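PDB 6IBU: Crh-like protein 5 from Neosartorya fumigata, which cleaves chitin and transfers the released chains to 1,6-beta-glucan or to other chitin, cross-linking polysaccharides in the fungal cell wall and at the septa. Local coordinates for residues A[30-35]-A[42-47]; A[71-76]-A[89-94]; A[109-114]-A[133-138]; A[142-147]-A[151-156]; A[179-184]-A[217-222]. All blocks are in the same frame, centred on the assembly; numbering follows the deposited sequence.

Contact 1: residues A[30-35]-A[42-47]; sequences SALDQW and VPVGPQ
Leu32 pushes its branched end against one methyl of Val44, and the two side chains meet tip to tip: CD1 of Leu32 lies 3.8 Å from CG2 of Val44, with CG of Leu32 scarcely farther off. The same CD1 also comes within 4.0 Å of the carbonyl O of Val42, so this one methyl touches both the backbone of Val42 and the side chain two residues on. Val44 CG2 stands anti to its own carbonyl carbon, and CG1, the other branch, is turned away from the leucine. Leu32 opens a type I turn that closes at Trp35 with a bond from Trp35 N to Leu32 O, 3.2 Å. That turn leads from the loop into strand 35-39, which begins one of the two large sheets of this glycoside hydrolase family 16 domain; Val44 belongs to the short strand 44-45 at the margin of the other. Phe26 backs Leu32, while Val42 packs on Pro60 and Ile62. The contact thus bridges two peripheral pieces of the sandwich with a small apolar patch. With methyl groups as its means of attachment, the join rests on dispersion and on the shedding of water, without directional bonds to fix an exact angle.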
# COMPACT_ATOMS: atom_id res chain seq x y z
N SER A 30 -15.01 -6.17 14.42
CA SER A 30 -13.84 -6.07 15.33
C SER A 30 -12.56 -5.72 14.56
O SER A 30 -11.80 -4.88 15.04
CB SER A 30 -13.64 -7.36 16.10
N ALA A 31 -12.33 -6.35 13.41
CA ALA A 31 -11.06 -6.34 12.63
C ALA A 31 -10.48 -4.93 12.44
O ALA A 31 -9.27 -4.87 12.17
CB ALA A 31 -11.28 -7.02 11.30
N LEU A 32 -11.23 -3.84 12.62
CA LEU A 32 -10.64 -2.48 12.41
C LEU A 32 -10.00 -1.91 13.68
O LEU A 32 -9.67 -0.72 13.65
CB LEU A 32 -11.72 -1.54 11.87
CG LEU A 32 -12.24 -1.94 10.50
CD1 LEU A 32 -12.94 -0.77 9.83
CD2 LEU A 32 -11.11 -2.48 9.62
N ASP A 33 -9.76 -2.74 14.70
CA ASP A 33 -9.19 -2.35 16.01
C ASP A 33 -7.88 -1.58 15.86
O ASP A 33 -7.78 -0.51 16.46
CB ASP A 33 -8.99 -3.58 16.88
CG ASP A 33 -10.27 -3.97 17.60
OD1 ASP A 33 -11.26 -3.18 17.52
OD2 ASP A 33 -10.28 -5.05 18.23
N GLN A 34 -6.90 -2.10 15.13
CA GLN A 34 -5.54 -1.51 15.08
C GLN A 34 -5.39 -0.69 13.80
O GLN A 34 -4.26 -0.56 13.32
CB GLN A 34 -4.52 -2.62 15.28
CG GLN A 34 -4.73 -3.31 16.63
CD GLN A 34 -3.69 -4.35 16.97
OE1 GLN A 34 -4.00 -5.53 17.16
NE2 GLN A 34 -2.43 -3.92 17.06
N TRP A 35 -6.51 -0.20 13.26
CA TRP A 35 -6.57 0.61 12.01
C TRP A 35 -7.24 1.96 12.28
O TRP A 35 -8.08 2.04 13.20
CB TRP A 35 -7.33 -0.14 10.92
CG TRP A 35 -6.72 -1.43 10.47
CD1 TRP A 35 -6.78 -2.64 11.09
CD2 TRP A 35 -6.00 -1.65 9.24
NE1 TRP A 35 -6.13 -3.58 10.35
CE2 TRP A 35 -5.64 -3.01 9.21
CE3 TRP A 35 -5.61 -0.83 8.18
CZ2 TRP A 35 -4.90 -3.56 8.17
CZ3 TRP A 35 -4.90 -1.38 7.14
CH2 TRP A 35 -4.55 -2.73 7.14
N VAL A 42 -15.57 3.11 5.97
CA VAL A 42 -15.19 1.78 5.43
C VAL A 42 -16.05 0.75 6.14
O VAL A 42 -15.73 0.31 7.23
CB VAL A 42 -13.68 1.54 5.58
CG1 VAL A 42 -13.31 0.11 5.22
CG2 VAL A 42 -12.90 2.53 4.72
N PRO A 43 -17.20 0.38 5.53
CA PRO A 43 -18.07 -0.65 6.07
C PRO A 43 -17.36 -2.00 6.00
O PRO A 43 -16.50 -2.17 5.17
CB PRO A 43 -19.32 -0.65 5.16
CG PRO A 43 -19.20 0.59 4.32
CD PRO A 43 -17.73 0.94 4.28
N VAL A 44 -17.76 -2.92 6.87
CA VAL A 44 -17.17 -4.28 6.93
C VAL A 44 -18.30 -5.29 6.73
O VAL A 44 -18.92 -5.69 7.71
CB VAL A 44 -16.37 -4.49 8.23
CG1 VAL A 44 -15.61 -5.79 8.16
CG2 VAL A 44 -15.41 -3.34 8.50
N GLY A 45 -18.59 -5.63 5.48
CA GLY A 45 -19.67 -6.58 5.15
C GLY A 45 -19.17 -8.02 5.20
O GLY A 45 -18.12 -8.33 5.76
N PRO A 46 -19.91 -8.94 4.55
CA PRO A 46 -19.51 -10.35 4.51
C PRO A 46 -18.33 -10.62 3.57
O PRO A 46 -17.72 -11.66 3.69
CB PRO A 46 -20.80 -11.06 4.04
CG PRO A 46 -21.55 -10.00 3.22
CD PRO A 46 -21.15 -8.66 3.80
N GLN A 47 -18.03 -9.71 2.65
CA GLN A 47 -16.87 -9.82 1.73
C GLN A 47 -15.69 -9.01 2.28
O GLN A 47 -14.70 -8.89 1.55
CB GLN A 47 -17.26 -9.31 0.34
CG GLN A 47 -18.48 -9.99 -0.24
CD GLN A 47 -18.13 -10.71 -1.52
OE1 GLN A 47 -17.75 -10.08 -2.51
NE2 GLN A 47 -18.24 -12.03 -1.47

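Contact 2: residues A[71-76]-A[89-94]; sequences GKAEVV and IVLESD
Ala73 and Val75 meet Leu91 and Ile89 in two apolar pairs, and hydrocarbon packing is all that crosses between 71-76 and 89-94. In the first pair the isopropyl end of Leu91 straddles the alanine: CB of Ala73 is 3.9 Å from CD2 of Leu91 and equally far from its CD1. In the second, Val75 and Ile89 slide past each other in opposite directions. CG2 of Val75 touches CG2 of Ile89 at 3.8 Å, while CD1 of Ile89, at the end of the other branch, reaches CB of Val75 at 4.0 Å. Ile89 can do both because its CG2 is anti to the backbone N and CG1 (chi1 -58°) lies beside that N, spreading the two branches. The charged groups are kept off this interface. Lys72 and Glu74 alternate with the apolar residues and point the other way, joined by a long salt bridge, NZ of Lys72 to OE1 of Glu74, 3.8 Å; Glu92 pairs instead with Arg182, which binds chitin. Phe68 covers Ala73 and Leu91 together. Two facing sheets with interleaved side chains make the core of the jelly-roll sandwich of family 16, with 89-94 in the strand beside the one that carries Glu98, the probable nucleophile.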
# COMPACT_ATOMS: atom_id res chain seq x y z
N GLY A 71 9.78 -7.65 6.84
CA GLY A 71 8.89 -8.80 7.03
C GLY A 71 7.99 -8.96 5.82
O GLY A 71 8.51 -9.09 4.70
N LYS A 72 6.68 -8.94 6.02
CA LYS A 72 5.71 -9.39 4.99
C LYS A 72 4.39 -8.65 5.16
O LYS A 72 3.92 -8.50 6.29
CB LYS A 72 5.51 -10.89 5.15
CG LYS A 72 4.88 -11.57 3.95
CD LYS A 72 4.41 -12.96 4.26
CE LYS A 72 4.76 -13.95 3.17
NZ LYS A 72 4.14 -15.27 3.44
N ALA A 73 3.79 -8.22 4.05
CA ALA A 73 2.40 -7.73 4.01
C ALA A 73 1.65 -8.55 2.95
O ALA A 73 2.08 -8.58 1.80
CB ALA A 73 2.38 -6.24 3.78
N GLU A 74 0.59 -9.23 3.36
CA GLU A 74 -0.23 -10.08 2.48
C GLU A 74 -1.68 -9.59 2.56
O GLU A 74 -2.23 -9.51 3.67
CB GLU A 74 -0.03 -11.53 2.92
CG GLU A 74 -0.69 -12.55 2.01
CD GLU A 74 -0.13 -13.94 2.22
OE1 GLU A 74 0.97 -14.21 1.66
OE2 GLU A 74 -0.77 -14.76 2.95
N VAL A 75 -2.28 -9.24 1.43
CA VAL A 75 -3.64 -8.66 1.41
C VAL A 75 -4.48 -9.49 0.45
O VAL A 75 -4.06 -9.71 -0.67
CB VAL A 75 -3.62 -7.18 1.02
CG1 VAL A 75 -5.02 -6.60 1.06
CG2 VAL A 75 -2.68 -6.39 1.91
N VAL A 76 -5.64 -9.97 0.89
CA VAL A 76 -6.61 -10.64 -0.02
C VAL A 76 -7.61 -9.55 -0.47
O VAL A 76 -8.22 -9.00 0.44
CB VAL A 76 -7.24 -11.85 0.70
CG1 VAL A 76 -8.34 -12.51 -0.11
CG2 VAL A 76 -6.17 -12.87 1.07
N ILE A 89 -2.89 -0.89 -2.60
CA ILE A 89 -2.25 -1.48 -1.38
C ILE A 89 -0.89 -0.81 -1.21
O ILE A 89 -0.06 -0.95 -2.09
CB ILE A 89 -2.13 -3.00 -1.51
CG1 ILE A 89 -3.49 -3.67 -1.73
CG2 ILE A 89 -1.41 -3.60 -0.32
CD1 ILE A 89 -3.39 -5.03 -2.36
N VAL A 90 -0.68 -0.04 -0.14
CA VAL A 90 0.57 0.76 0.01
C VAL A 90 1.28 0.40 1.32
O VAL A 90 0.68 0.58 2.37
CB VAL A 90 0.26 2.25 -0.01
CG1 VAL A 90 1.52 3.07 0.26
CG2 VAL A 90 -0.38 2.65 -1.33
N LEU A 91 2.56 0.08 1.25
CA LEU A 91 3.46 0.16 2.42
C LEU A 91 4.17 1.49 2.32
O LEU A 91 4.70 1.79 1.25
CB LEU A 91 4.44 -1.01 2.41
CG LEU A 91 3.79 -2.37 2.57
CD1 LEU A 91 4.84 -3.46 2.55
CD2 LEU A 91 2.98 -2.41 3.85
N GLU A 92 4.12 2.29 3.38
CA GLU A 92 4.70 3.65 3.34
C GLU A 92 5.36 3.98 4.67
O GLU A 92 4.73 3.76 5.72
CB GLU A 92 3.63 4.69 2.99
CG GLU A 92 4.19 6.09 2.84
CD GLU A 92 3.20 7.10 2.30
OE1 GLU A 92 2.16 7.32 2.97
OE2 GLU A 92 3.45 7.65 1.18
N SER A 93 6.55 4.58 4.59
CA SER A 93 7.29 5.08 5.75
C SER A 93 7.08 6.59 5.88
O SER A 93 6.63 7.24 4.92
CB SER A 93 8.75 4.74 5.63
OG SER A 93 9.45 5.78 4.97
N ASP A 94 7.44 7.12 7.05
CA ASP A 94 7.45 8.56 7.35
C ASP A 94 8.51 9.30 6.50
O ASP A 94 8.27 10.51 6.31
CB ASP A 94 7.56 8.76 8.86
CG ASP A 94 6.25 8.50 9.60
OD1 ASP A 94 5.28 8.03 8.96
OD2 ASP A 94 6.23 8.72 10.83

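Contact 3: residues A[109-114]-A[133-138]; sequences TQVQTN and ATPQET
Pro135 turns its ring toward the strand of Gln110 and Val111, and the main approach is to backbone: CG of Pro135 sits 3.7 Å from the carbonyl O of Gln110. In the beta-sandwich of family 16 this is where a loop, leading from strand 128-131 of one sheet to strand 140-146 of the other, folds back over the N-terminal part of strand 110-116. The proline presents different parts of its ring to successive residues. CD lies nearest Thr109, 4.3 Å from its backbone N, and CB, on the far side of CG, faces CG1 of Val111 at 4.2 Å, a loose apolar touch. Thr109 and Gln110 hold their own side chains off the proline, and both turn their polar ends to Asp107: OG1 of Thr109 and NE2 of Gln110 each bond to its carboxylate. Gln136, the next residue after the proline, bends its chain back (chi2 79°), which carries its amide nearer the strand than its CB direction would suggest; NE2 then bonds to the backbone O of Asp107. Val111 also packs on Ile155, and Pro135 on Tyr142, so the loop closes one end of the apolar interior between the sheets. The proline itself is part of a tight bend, in which Glu137 N donates to the carbonyl O of Thr134 at 2.9 Å.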
# COMPACT_ATOMS: atom_id res chain seq x y z
N THR A 109 -6.62 -7.04 -16.71
CA THR A 109 -5.62 -8.08 -17.08
C THR A 109 -4.30 -7.84 -16.35
O THR A 109 -3.39 -8.66 -16.54
CB THR A 109 -5.33 -8.08 -18.58
OG1 THR A 109 -5.05 -6.74 -18.99
CG2 THR A 109 -6.46 -8.69 -19.36
N GLN A 110 -4.17 -6.75 -15.61
CA GLN A 110 -2.89 -6.41 -14.95
C GLN A 110 -3.13 -5.77 -13.57
O GLN A 110 -4.27 -5.32 -13.26
CB GLN A 110 -2.06 -5.45 -15.79
CG GLN A 110 -2.08 -5.71 -17.29
CD GLN A 110 -1.35 -4.59 -18.00
OE1 GLN A 110 -0.26 -4.77 -18.53
NE2 GLN A 110 -1.91 -3.39 -17.96
N VAL A 111 -2.07 -5.77 -12.78
CA VAL A 111 -1.89 -4.90 -11.59
C VAL A 111 -0.54 -4.20 -11.78
O VAL A 111 0.36 -4.78 -12.39
CB VAL A 111 -1.94 -5.68 -10.27
CG1 VAL A 111 -3.32 -6.27 -10.04
CG2 VAL A 111 -0.89 -6.78 -10.22
N GLN A 112 -0.42 -2.98 -11.28
CA GLN A 112 0.88 -2.28 -11.36
C GLN A 112 1.62 -2.50 -10.04
O GLN A 112 1.00 -2.50 -9.00
CB GLN A 112 0.69 -0.80 -11.70
CG GLN A 112 2.01 -0.19 -12.15
CD GLN A 112 1.98 1.30 -12.26
OE1 GLN A 112 2.54 1.87 -13.20
NE2 GLN A 112 1.33 1.96 -11.32
N THR A 113 2.92 -2.74 -10.12
CA THR A 113 3.80 -2.78 -8.94
C THR A 113 4.59 -1.48 -8.92
O THR A 113 4.87 -0.93 -9.96
CB THR A 113 4.72 -4.00 -8.90
OG1 THR A 113 5.55 -4.03 -10.06
CG2 THR A 113 3.96 -5.31 -8.74
N ASN A 114 4.94 -1.01 -7.76
CA ASN A 114 5.67 0.27 -7.67
C ASN A 114 6.45 0.39 -6.37
O ASN A 114 6.11 -0.27 -5.39
CB ASN A 114 4.71 1.43 -7.76
CG ASN A 114 5.13 2.38 -8.84
OD1 ASN A 114 6.19 2.99 -8.77
ND2 ASN A 114 4.31 2.45 -9.87
N ALA A 133 -5.43 -12.25 -13.48
CA ALA A 133 -6.72 -12.62 -14.08
C ALA A 133 -7.80 -11.80 -13.38
O ALA A 133 -7.92 -11.91 -12.16
CB ALA A 133 -6.96 -14.10 -13.94
N THR A 134 -8.49 -10.96 -14.13
CA THR A 134 -9.70 -10.22 -13.70
C THR A 134 -9.59 -9.81 -12.23
O THR A 134 -10.40 -10.24 -11.42
CB THR A 134 -10.97 -11.05 -13.98
OG1 THR A 134 -10.93 -12.26 -13.20
CG2 THR A 134 -11.15 -11.37 -15.45
N PRO A 135 -8.67 -8.89 -11.87
CA PRO A 135 -8.53 -8.46 -10.48
C PRO A 135 -9.77 -7.76 -9.91
O PRO A 135 -9.93 -7.81 -8.73
CB PRO A 135 -7.33 -7.50 -10.49
CG PRO A 135 -7.19 -7.06 -11.91
CD PRO A 135 -7.73 -8.20 -12.77
N GLN A 136 -10.66 -7.23 -10.74
CA GLN A 136 -11.93 -6.59 -10.31
C GLN A 136 -13.01 -7.66 -10.08
O GLN A 136 -14.00 -7.33 -9.50
CB GLN A 136 -12.44 -5.61 -11.37
CG GLN A 136 -11.42 -4.59 -11.82
CD GLN A 136 -10.38 -5.05 -12.81
OE1 GLN A 136 -10.43 -6.16 -13.33
NE2 GLN A 136 -9.39 -4.19 -13.04
N GLU A 137 -12.85 -8.89 -10.54
CA GLU A 137 -13.99 -9.84 -10.53
C GLU A 137 -13.71 -10.99 -9.59
O GLU A 137 -14.61 -11.74 -9.26
CB GLU A 137 -14.29 -10.30 -11.95
CG GLU A 137 -15.75 -10.05 -12.36
CD GLU A 137 -16.04 -9.06 -13.50
OE1 GLU A 137 -15.08 -8.47 -14.06
OE2 GLU A 137 -17.25 -8.90 -13.84
N THR A 138 -12.52 -11.06 -9.07
CA THR A 138 -12.19 -12.22 -8.22
C THR A 138 -11.20 -11.76 -7.16
O THR A 138 -10.55 -10.80 -7.44
CB THR A 138 -11.50 -13.27 -9.07
OG1 THR A 138 -11.33 -14.45 -8.29
CG2 THR A 138 -10.15 -12.79 -9.51

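Contact 4: residues A[142-147]-A[151-156]; sequences YTIDWT and VTWSID
Val151 splits its two methyls between neighbours on the opposite strand. CG2 reaches CD1 of the Trp146 ring at 3.8 Å, the two side chains crossing obliquely, while CG1 lies beside CG2 of Ile144 at 4.1 Å, both side chains pointing the same way. That CG1 also rests over one face of the Trp153 ring, toward its rim, so the valine is a bump set among two indoles and an isoleucine. Farther along, Ile144 CG1 comes up to CD1 of Trp153 at 4.3 Å, and Ile155 puts its CD1 by the Tyr142 ring. Trp101, edge-to-face with both Trp153 and Tyr142, fills the hollow between these rings from the other sheet. The two strands form an antiparallel beta hairpin, their axes 163° apart, on one sheet of the family 16 sandwich, and this large-residue face is its inner one. Thr143 and Asp145 form the hydrogen-bonded pairs with Ser154 and Thr152, each through two backbone bonds, such as Ser154 N to Thr143 O at 2.8 Å. Their side chains lie on the other face, where the relief is low: CB of Thr143 is 3.9 Å from CB of Ser154. One water lies over this face in reach of Asp145 OD2 and, at 2.9 Å, of Ser154 OG; the hydroxyl of Thr143 turns instead to Glu74.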
# COMPACT_ATOMS: atom_id res chain seq x y z
N TYR A 142 -2.30 -10.57 -2.58
CA TYR A 142 -1.18 -9.67 -2.95
C TYR A 142 -0.18 -9.67 -1.79
O TYR A 142 -0.52 -9.26 -0.68
CB TYR A 142 -1.73 -8.29 -3.27
CG TYR A 142 -2.67 -8.27 -4.45
CD1 TYR A 142 -2.20 -8.04 -5.73
CD2 TYR A 142 -4.03 -8.45 -4.27
CE1 TYR A 142 -3.07 -8.00 -6.81
CE2 TYR A 142 -4.91 -8.38 -5.33
CZ TYR A 142 -4.44 -8.15 -6.61
OH TYR A 142 -5.31 -8.11 -7.66
N THR A 143 1.02 -10.14 -2.06
CA THR A 143 2.05 -10.37 -1.03
C THR A 143 3.29 -9.55 -1.35
O THR A 143 3.78 -9.62 -2.46
CB THR A 143 2.40 -11.86 -0.95
OG1 THR A 143 1.17 -12.57 -0.84
CG2 THR A 143 3.34 -12.16 0.20
N ILE A 144 3.79 -8.82 -0.36
CA ILE A 144 5.07 -8.08 -0.43
C ILE A 144 6.00 -8.66 0.62
O ILE A 144 5.65 -8.56 1.76
CB ILE A 144 4.86 -6.58 -0.21
CG1 ILE A 144 3.99 -5.97 -1.31
CG2 ILE A 144 6.21 -5.87 -0.10
CD1 ILE A 144 3.55 -4.55 -1.04
N ASP A 145 7.08 -9.31 0.21
CA ASP A 145 8.16 -9.79 1.09
C ASP A 145 9.24 -8.72 1.10
O ASP A 145 9.69 -8.30 0.05
CB ASP A 145 8.67 -11.16 0.67
CG ASP A 145 7.77 -12.28 1.20
OD1 ASP A 145 7.90 -12.65 2.42
OD2 ASP A 145 6.90 -12.76 0.40
N TRP A 146 9.62 -8.26 2.28
CA TRP A 146 10.47 -7.06 2.40
C TRP A 146 11.63 -7.37 3.34
O TRP A 146 11.41 -7.53 4.54
CB TRP A 146 9.58 -5.92 2.85
CG TRP A 146 10.29 -4.68 3.24
CD1 TRP A 146 11.38 -4.11 2.65
CD2 TRP A 146 9.86 -3.80 4.28
NE1 TRP A 146 11.67 -2.93 3.28
CE2 TRP A 146 10.75 -2.71 4.28
CE3 TRP A 146 8.82 -3.83 5.21
CZ2 TRP A 146 10.65 -1.68 5.20
CZ3 TRP A 146 8.70 -2.81 6.11
CH2 TRP A 146 9.61 -1.75 6.09
N THR A 147 12.82 -7.47 2.79
CA THR A 147 14.06 -7.73 3.55
C THR A 147 15.05 -6.64 3.19
O THR A 147 14.78 -5.90 2.25
CB THR A 147 14.59 -9.14 3.27
OG1 THR A 147 15.14 -9.25 1.96
CG2 THR A 147 13.52 -10.18 3.42
N VAL A 151 12.93 -6.48 -2.06
CA VAL A 151 11.45 -6.46 -2.02
C VAL A 151 10.94 -7.43 -3.09
O VAL A 151 11.34 -7.33 -4.24
CB VAL A 151 10.93 -5.04 -2.27
CG1 VAL A 151 9.42 -5.04 -2.50
CG2 VAL A 151 11.32 -4.13 -1.12
N THR A 152 10.06 -8.34 -2.70
CA THR A 152 9.48 -9.32 -3.64
C THR A 152 7.98 -9.11 -3.65
O THR A 152 7.40 -9.06 -2.58
CB THR A 152 9.87 -10.75 -3.27
OG1 THR A 152 11.29 -10.78 -3.20
CG2 THR A 152 9.35 -11.75 -4.27
N TRP A 153 7.40 -8.95 -4.83
CA TRP A 153 5.93 -8.91 -5.02
C TRP A 153 5.50 -10.30 -5.45
O TRP A 153 6.12 -10.85 -6.34
CB TRP A 153 5.53 -7.90 -6.11
CG TRP A 153 5.65 -6.45 -5.79
CD1 TRP A 153 4.63 -5.59 -5.50
CD2 TRP A 153 6.85 -5.65 -5.82
NE1 TRP A 153 5.13 -4.32 -5.34
CE2 TRP A 153 6.48 -4.33 -5.53
CE3 TRP A 153 8.20 -5.94 -6.04
CZ2 TRP A 153 7.40 -3.29 -5.46
CZ3 TRP A 153 9.11 -4.91 -5.99
CH2 TRP A 153 8.71 -3.60 -5.70
N SER A 154 4.44 -10.83 -4.85
CA SER A 154 3.84 -12.13 -5.23
C SER A 154 2.33 -12.00 -5.37
O SER A 154 1.72 -11.24 -4.60
CB SER A 154 4.17 -13.17 -4.22
OG SER A 154 5.49 -13.60 -4.44
N ILE A 155 1.76 -12.75 -6.31
CA ILE A 155 0.29 -12.86 -6.48
C ILE A 155 -0.07 -14.34 -6.42
O ILE A 155 0.47 -15.10 -7.26
CB ILE A 155 -0.17 -12.21 -7.80
CG1 ILE A 155 0.30 -10.76 -7.88
CG2 ILE A 155 -1.67 -12.39 -7.95
CD1 ILE A 155 -0.16 -10.02 -9.12
N ASP A 156 -0.90 -14.73 -5.46
CA ASP A 156 -1.36 -16.13 -5.32
C ASP A 156 -0.15 -17.05 -5.23
O ASP A 156 -0.18 -18.12 -5.82
CB ASP A 156 -2.29 -16.49 -6.47
CG ASP A 156 -3.49 -15.55 -6.58
OD1 ASP A 156 -3.84 -14.91 -5.55
OD2 ASP A 156 -4.06 -15.47 -7.70
O HOH W 1 6.20 -11.84 -2.21
O HOH W 2 11.93 -10.17 -0.34

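Contact 5: residues A[179-184]-A[217-222]; sequences MRLRLG and KSVRIE
Strands 179-184 and 217-222 run antiparallel at 171°, but their axes stay 10.1 Å apart, the separation of facing sheets and not of neighbours in one sheet. Leu181 does most to fill that gap. Its CG stands anti to the backbone N (chi1 176°), and CD2 is driven between two residues of the other strand: it meets CG1 of Val219 tip to tip at 3.6 Å and CD1 of Ile221 at 3.7 Å. Ile221 slides past the leucine, so its CD1 also comes within 4.0 Å of Leu181 CB. Val219 uses its second methyl on Leu183, CG2 to CD1 at 3.9 Å, again with the side chains sliding past one another. Charged residues alternate with these and face outward. Arg220 grips Glu222 side-on, NE and NH2 both donating to OE2 at 3.1 Å, the oxygen lying in the guanidinium plane. On the opposite outer surface Arg182, which binds chitin, is held by salt bridges to Asp63 and Glu92. The alternation means that burial of branched aliphatic chains joins the sheets from within, while ion pairs tie down the long side chains outside; on the substrate side they probably help to hold Arg182 in position.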
# COMPACT_ATOMS: atom_id res chain seq x y z
N MET A 179 7.43 0.90 8.00
CA MET A 179 6.32 1.26 7.11
C MET A 179 5.00 0.83 7.71
O MET A 179 4.96 -0.15 8.42
CB MET A 179 6.50 0.61 5.73
CG MET A 179 7.58 1.30 4.94
SD MET A 179 7.62 0.85 3.21
CE MET A 179 8.07 -0.88 3.31
N ARG A 180 3.95 1.56 7.38
CA ARG A 180 2.58 1.16 7.75
C ARG A 180 1.87 0.71 6.48
O ARG A 180 2.36 0.95 5.38
CB ARG A 180 1.92 2.28 8.54
CG ARG A 180 1.55 3.51 7.75
CD ARG A 180 0.29 4.07 8.34
NE ARG A 180 0.58 5.27 9.09
CZ ARG A 180 0.04 5.62 10.25
NH1 ARG A 180 -0.87 4.87 10.86
NH2 ARG A 180 0.42 6.76 10.81
N LEU A 181 0.79 -0.04 6.65
CA LEU A 181 -0.01 -0.54 5.51
C LEU A 181 -1.21 0.39 5.33
O LEU A 181 -1.91 0.64 6.30
CB LEU A 181 -0.39 -1.98 5.84
CG LEU A 181 -1.30 -2.69 4.85
CD1 LEU A 181 -0.66 -2.78 3.46
CD2 LEU A 181 -1.63 -4.08 5.39
N ARG A 182 -1.40 0.91 4.12
CA ARG A 182 -2.56 1.76 3.76
C ARG A 182 -3.38 0.98 2.73
O ARG A 182 -2.80 0.44 1.78
CB ARG A 182 -2.11 3.12 3.22
CG ARG A 182 -0.86 3.65 3.93
CD ARG A 182 -0.58 5.15 3.87
NE ARG A 182 -1.81 5.93 3.95
CZ ARG A 182 -1.97 7.14 3.44
NH1 ARG A 182 -0.98 7.75 2.81
NH2 ARG A 182 -3.14 7.75 3.56
N LEU A 183 -4.68 0.85 2.94
CA LEU A 183 -5.57 0.24 1.92
C LEU A 183 -6.57 1.31 1.50
O LEU A 183 -7.11 1.98 2.38
CB LEU A 183 -6.28 -0.96 2.52
CG LEU A 183 -5.36 -2.09 2.96
CD1 LEU A 183 -6.13 -3.09 3.79
CD2 LEU A 183 -4.73 -2.75 1.75
N GLY A 184 -6.86 1.39 0.21
CA GLY A 184 -7.86 2.36 -0.24
C GLY A 184 -8.17 2.28 -1.71
O GLY A 184 -7.39 1.72 -2.48
N LYS A 217 -10.66 -8.76 2.12
CA LYS A 217 -11.26 -9.69 3.10
C LYS A 217 -10.26 -10.03 4.20
O LYS A 217 -10.73 -10.25 5.32
CB LYS A 217 -12.03 -10.87 2.50
CG LYS A 217 -11.38 -11.76 1.49
CD LYS A 217 -12.46 -12.52 0.71
CE LYS A 217 -12.21 -14.02 0.64
NZ LYS A 217 -13.48 -14.78 0.46
N SER A 218 -8.95 -9.98 3.97
CA SER A 218 -7.98 -10.29 5.05
C SER A 218 -6.64 -9.59 4.85
O SER A 218 -6.29 -9.22 3.71
CB SER A 218 -7.81 -11.79 5.23
OG SER A 218 -7.03 -12.36 4.21
N VAL A 219 -5.95 -9.40 5.98
CA VAL A 219 -4.58 -8.84 6.04
C VAL A 219 -3.72 -9.71 6.95
O VAL A 219 -4.15 -10.01 8.05
CB VAL A 219 -4.61 -7.38 6.49
CG1 VAL A 219 -3.24 -6.88 6.91
CG2 VAL A 219 -5.20 -6.52 5.40
N ARG A 220 -2.53 -10.09 6.47
CA ARG A 220 -1.48 -10.72 7.30
C ARG A 220 -0.23 -9.85 7.25
O ARG A 220 0.27 -9.62 6.14
CB ARG A 220 -1.20 -12.13 6.81
CG ARG A 220 -0.15 -12.86 7.63
CD ARG A 220 0.25 -14.16 6.99
NE ARG A 220 1.26 -14.83 7.81
CZ ARG A 220 1.01 -15.53 8.91
NH1 ARG A 220 -0.23 -15.69 9.35
NH2 ARG A 220 2.01 -16.10 9.56
N ILE A 221 0.24 -9.36 8.39
CA ILE A 221 1.57 -8.70 8.48
C ILE A 221 2.48 -9.54 9.37
O ILE A 221 2.08 -9.93 10.48
CB ILE A 221 1.44 -7.26 8.98
CG1 ILE A 221 0.73 -6.39 7.93
CG2 ILE A 221 2.82 -6.71 9.34
CD1 ILE A 221 0.40 -5.00 8.40
N GLU A 222 3.69 -9.81 8.87
CA GLU A 222 4.79 -10.42 9.65
C GLU A 222 5.84 -9.35 9.88
O GLU A 222 6.24 -8.72 8.91
CB GLU A 222 5.39 -11.59 8.90
CG GLU A 222 4.41 -12.71 8.69
CD GLU A 222 5.03 -13.92 8.01
OE1 GLU A 222 6.22 -13.82 7.60
OE2 GLU A 222 4.32 -14.95 7.91

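Contacts 2 and 5 form the middle of the sandwich, their centres 5 Å apart, and use neighbouring strands of both sheets: 71-78 beside 212-223 in one, 85-93 beside 179-187 in the other. Contact 4 shares the first of these sheets, next to 71-78, but joins strands within a sheet by backbone bonds, whereas the other four have no hydrogen bond between their segments. Contacts 1 and 3 lie farther out, about 17 and 15 Å from the chain centre, where a loop meets a short edge strand or the beginning of a longer one over small, partly buried patches. Each still touches the interior: Trp35 packs on Leu181 and Val219 of contact 5, and Val111 on Ile155 of contact 4.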